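Local coordinates for putative ABC transporter amino acid-binding protein (Sinorhizobium meliloti, PDB 2Q88), which binds the compatible solutes ectoine and hydroxyectoine, probably as the substrate-binding component of an ABC transporter, at residues A[116-122]-A[142-148]. Numbering follows the deposited sequence.
Sequences YKDIADN and AGVPRDR
The backbones come nearest at Ala-120 and Val-144, whose CA atoms lie 4.2 Å apart, where the loop leaving helix 134-141 through the Schellman motif at Gly-143 runs past the short helix 116-121. The Ala-120 methyl lets the loop come close, its CB 3.3 Å from Ala-142 O; alongside, CB of Ala-142 packs against CB of Tyr-116. Val-144 reaches in with one branch, CG2, which stands beside its own backbone N and meets Ala-120 N at 3.5 Å and Ile-119 CG2 at 3.8 Å. Beyond CB the Tyr-116 ring leads away from the loop, edge-to-face with Phe-103, its OH hydrogen-bonded to Ser-171 OG.

The polar half belongs to Arg-148. Its chain bends at chi3 (-88°) and brings the guanidinium edge-on to the last turn: NH1 donates to Ile-119 O (2.8 Å, a fairly straight 162°) and NH2 to Ala-120 O (3.0 Å), both from above the carbonyl planes. The backbone carbonyl of Asn-122 lies over one guanidinium face and Pro-145 CD over the other, while NH1 also bonds Ala-125 O. With an alanine in its place, the carbonyls of Ile-119, Ala-120 and Ala-125 would probably each lose a donor. In this peripheral packing of one lobe of the periplasmic binding-protein fold, the gathered carbonyls probably stabilise the positive charge that ties helix 116-121 to the loop before strand 149-151.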
loop_
_atom_site.group_PDB
_atom_site.type_symbol
_atom_site.label_atom_id
_atom_site.label_comp_id
_atom_site.label_asym_id
_atom_site.label_seq_id
_atom_site.Cartn_x
_atom_site.Cartn_y
_atom_site.Cartn_z
ATOM N N TYR A 116 5.228 16.700 -7.501
ATOM C CA TYR A 116 6.541 16.348 -6.962
ATOM C C TYR A 116 7.633 17.226 -7.557
ATOM O O TYR A 116 8.666 17.451 -6.921
ATOM C CB TYR A 116 6.857 14.871 -7.166
ATOM C CG TYR A 116 6.022 13.960 -6.306
ATOM C CD1 TYR A 116 4.922 13.290 -6.841
ATOM C CD2 TYR A 116 6.320 13.770 -4.954
ATOM C CE1 TYR A 116 4.142 12.428 -6.055
ATOM C CE2 TYR A 116 5.537 12.901 -4.148
ATOM C CZ TYR A 116 4.441 12.247 -4.710
ATOM O OH TYR A 116 3.639 11.393 -3.947
ATOM N N LYS A 117 7.385 17.730 -8.766
ATOM C CA LYS A 117 8.285 18.687 -9.421
ATOM C C LYS A 117 8.378 19.992 -8.637
ATOM O O LYS A 117 9.450 20.566 -8.511
ATOM C CB LYS A 117 7.814 18.966 -10.846
ATOM C CG LYS A 117 8.821 19.715 -11.706
ATOM C CD LYS A 117 8.328 19.811 -13.135
ATOM C CE LYS A 117 7.336 20.946 -13.293
ATOM N NZ LYS A 117 7.971 22.266 -13.055
ATOM N N ASP A 118 7.250 20.446 -8.101
ATOM C CA ASP A 118 7.210 21.677 -7.316
ATOM C C ASP A 118 8.137 21.585 -6.110
ATOM O O ASP A 118 8.774 22.565 -5.725
ATOM C CB ASP A 118 5.783 21.957 -6.863
ATOM C CG ASP A 118 4.905 22.484 -7.980
ATOM O OD1 ASP A 118 5.450 22.980 -8.985
ATOM O OD2 ASP A 118 3.659 22.449 -7.944
ATOM N N ILE A 119 8.217 20.390 -5.530
ATOM C CA ILE A 119 9.087 20.138 -4.392
ATOM C C ILE A 119 10.539 20.133 -4.828
ATOM O O ILE A 119 11.396 20.684 -4.136
ATOM C CB ILE A 119 8.737 18.793 -3.710
ATOM C CG1 ILE A 119 7.257 18.760 -3.297
ATOM C CG2 ILE A 119 9.630 18.565 -2.474
ATOM C CD1 ILE A 119 6.777 17.364 -2.937
ATOM N N ALA A 120 10.814 19.512 -5.978
ATOM C CA ALA A 120 12.170 19.478 -6.511
ATOM C C ALA A 120 12.682 20.885 -6.814
ATOM O O ALA A 120 13.851 21.191 -6.573
ATOM C CB ALA A 120 12.230 18.608 -7.753
ATOM N N ASP A 121 11.793 21.733 -7.323
ATOM C CA ASP A 121 12.118 23.115 -7.725
ATOM C C ASP A 121 12.439 24.088 -6.578
ATOM O O ASP A 121 13.092 25.108 -6.792
ATOM C CB ASP A 121 10.966 23.690 -8.548
ATOM C CG ASP A 121 10.844 23.055 -9.930
ATOM O OD1 ASP A 121 11.821 22.447 -10.421
ATOM O OD2 ASP A 121 9.799 23.127 -10.609
ATOM N N ASN A 122 11.952 23.788 -5.380
ATOM C CA ASN A 122 12.167 24.640 -4.208
ATOM C C ASN A 122 13.195 23.979 -3.295
ATOM O O ASN A 122 12.902 22.945 -2.714
ATOM C CB ASN A 122 10.827 24.837 -3.472
ATOM C CG ASN A 122 10.941 25.732 -2.255
ATOM O OD1 ASN A 122 12.029 25.938 -1.715
ATOM N ND2 ASN A 122 9.806 26.276 -1.814
ATOM N N ALA A 142 11.473 12.907 -9.554
ATOM C CA ALA A 142 11.169 14.291 -9.943
ATOM C C ALA A 142 12.376 15.196 -9.746
ATOM O O ALA A 142 12.370 16.366 -10.164
ATOM C CB ALA A 142 9.987 14.822 -9.139
ATOM N N GLY A 143 13.403 14.660 -9.093
ATOM C CA GLY A 143 14.632 15.402 -8.861
ATOM C C GLY A 143 14.792 15.963 -7.461
ATOM O O GLY A 143 15.706 16.744 -7.222
ATOM N N VAL A 144 13.908 15.592 -6.527
ATOM C CA VAL A 144 14.115 16.005 -5.134
ATOM C C VAL A 144 15.344 15.242 -4.634
ATOM O O VAL A 144 15.371 14.007 -4.706
ATOM C CB VAL A 144 12.893 15.717 -4.234
ATOM C CG1 VAL A 144 13.111 16.282 -2.830
ATOM C CG2 VAL A 144 11.631 16.295 -4.854
ATOM N N PRO A 145 16.368 15.967 -4.177
ATOM C CA PRO A 145 17.589 15.347 -3.655
ATOM C C PRO A 145 17.285 14.438 -2.475
ATOM O O PRO A 145 16.326 14.690 -1.743
ATOM C CB PRO A 145 18.404 16.550 -3.168
ATOM C CG PRO A 145 17.887 17.693 -3.939
ATOM C CD PRO A 145 16.450 17.441 -4.149
ATOM N N ARG A 146 18.107 13.412 -2.285
ATOM C CA ARG A 146 17.902 12.425 -1.218
ATOM C C ARG A 146 17.725 13.084 0.152
ATOM O O ARG A 146 16.883 12.662 0.941
ATOM C CB ARG A 146 19.071 11.423 -1.188
ATOM C CG ARG A 146 19.011 10.380 -0.083
ATOM C CD ARG A 146 17.937 9.321 -0.274
ATOM N NE ARG A 146 16.684 9.669 0.401
ATOM C CZ ARG A 146 15.652 8.838 0.518
ATOM N NH1 ARG A 146 15.721 7.625 -0.013
ATOM N NH2 ARG A 146 14.552 9.215 1.155
ATOM N N ASP A 147 18.493 14.140 0.416
ATOM C CA ASP A 147 18.455 14.787 1.726
ATOM C C ASP A 147 17.201 15.642 1.987
ATOM O O ASP A 147 16.984 16.095 3.112
ATOM C CB ASP A 147 19.756 15.548 2.020
ATOM C CG ASP A 147 20.019 16.697 1.049
ATOM O OD1 ASP A 147 19.166 17.024 0.195
ATOM O OD2 ASP A 147 21.089 17.341 1.067
ATOM N N ARG A 148 16.375 15.833 0.958
ATOM C CA ARG A 148 15.082 16.517 1.115
ATOM C C ARG A 148 13.894 15.562 1.013
ATOM O O ARG A 148 12.741 15.990 1.093
ATOM C CB ARG A 148 14.929 17.647 0.089
ATOM C CG ARG A 148 15.955 18.741 0.230
ATOM C CD ARG A 148 15.490 20.070 -0.308
ATOM N NE ARG A 148 15.757 20.271 -1.732
ATOM C CZ ARG A 148 14.833 20.333 -2.693
ATOM N NH1 ARG A 148 13.539 20.163 -2.420
ATOM N NH2 ARG A 148 15.210 20.554 -3.949
#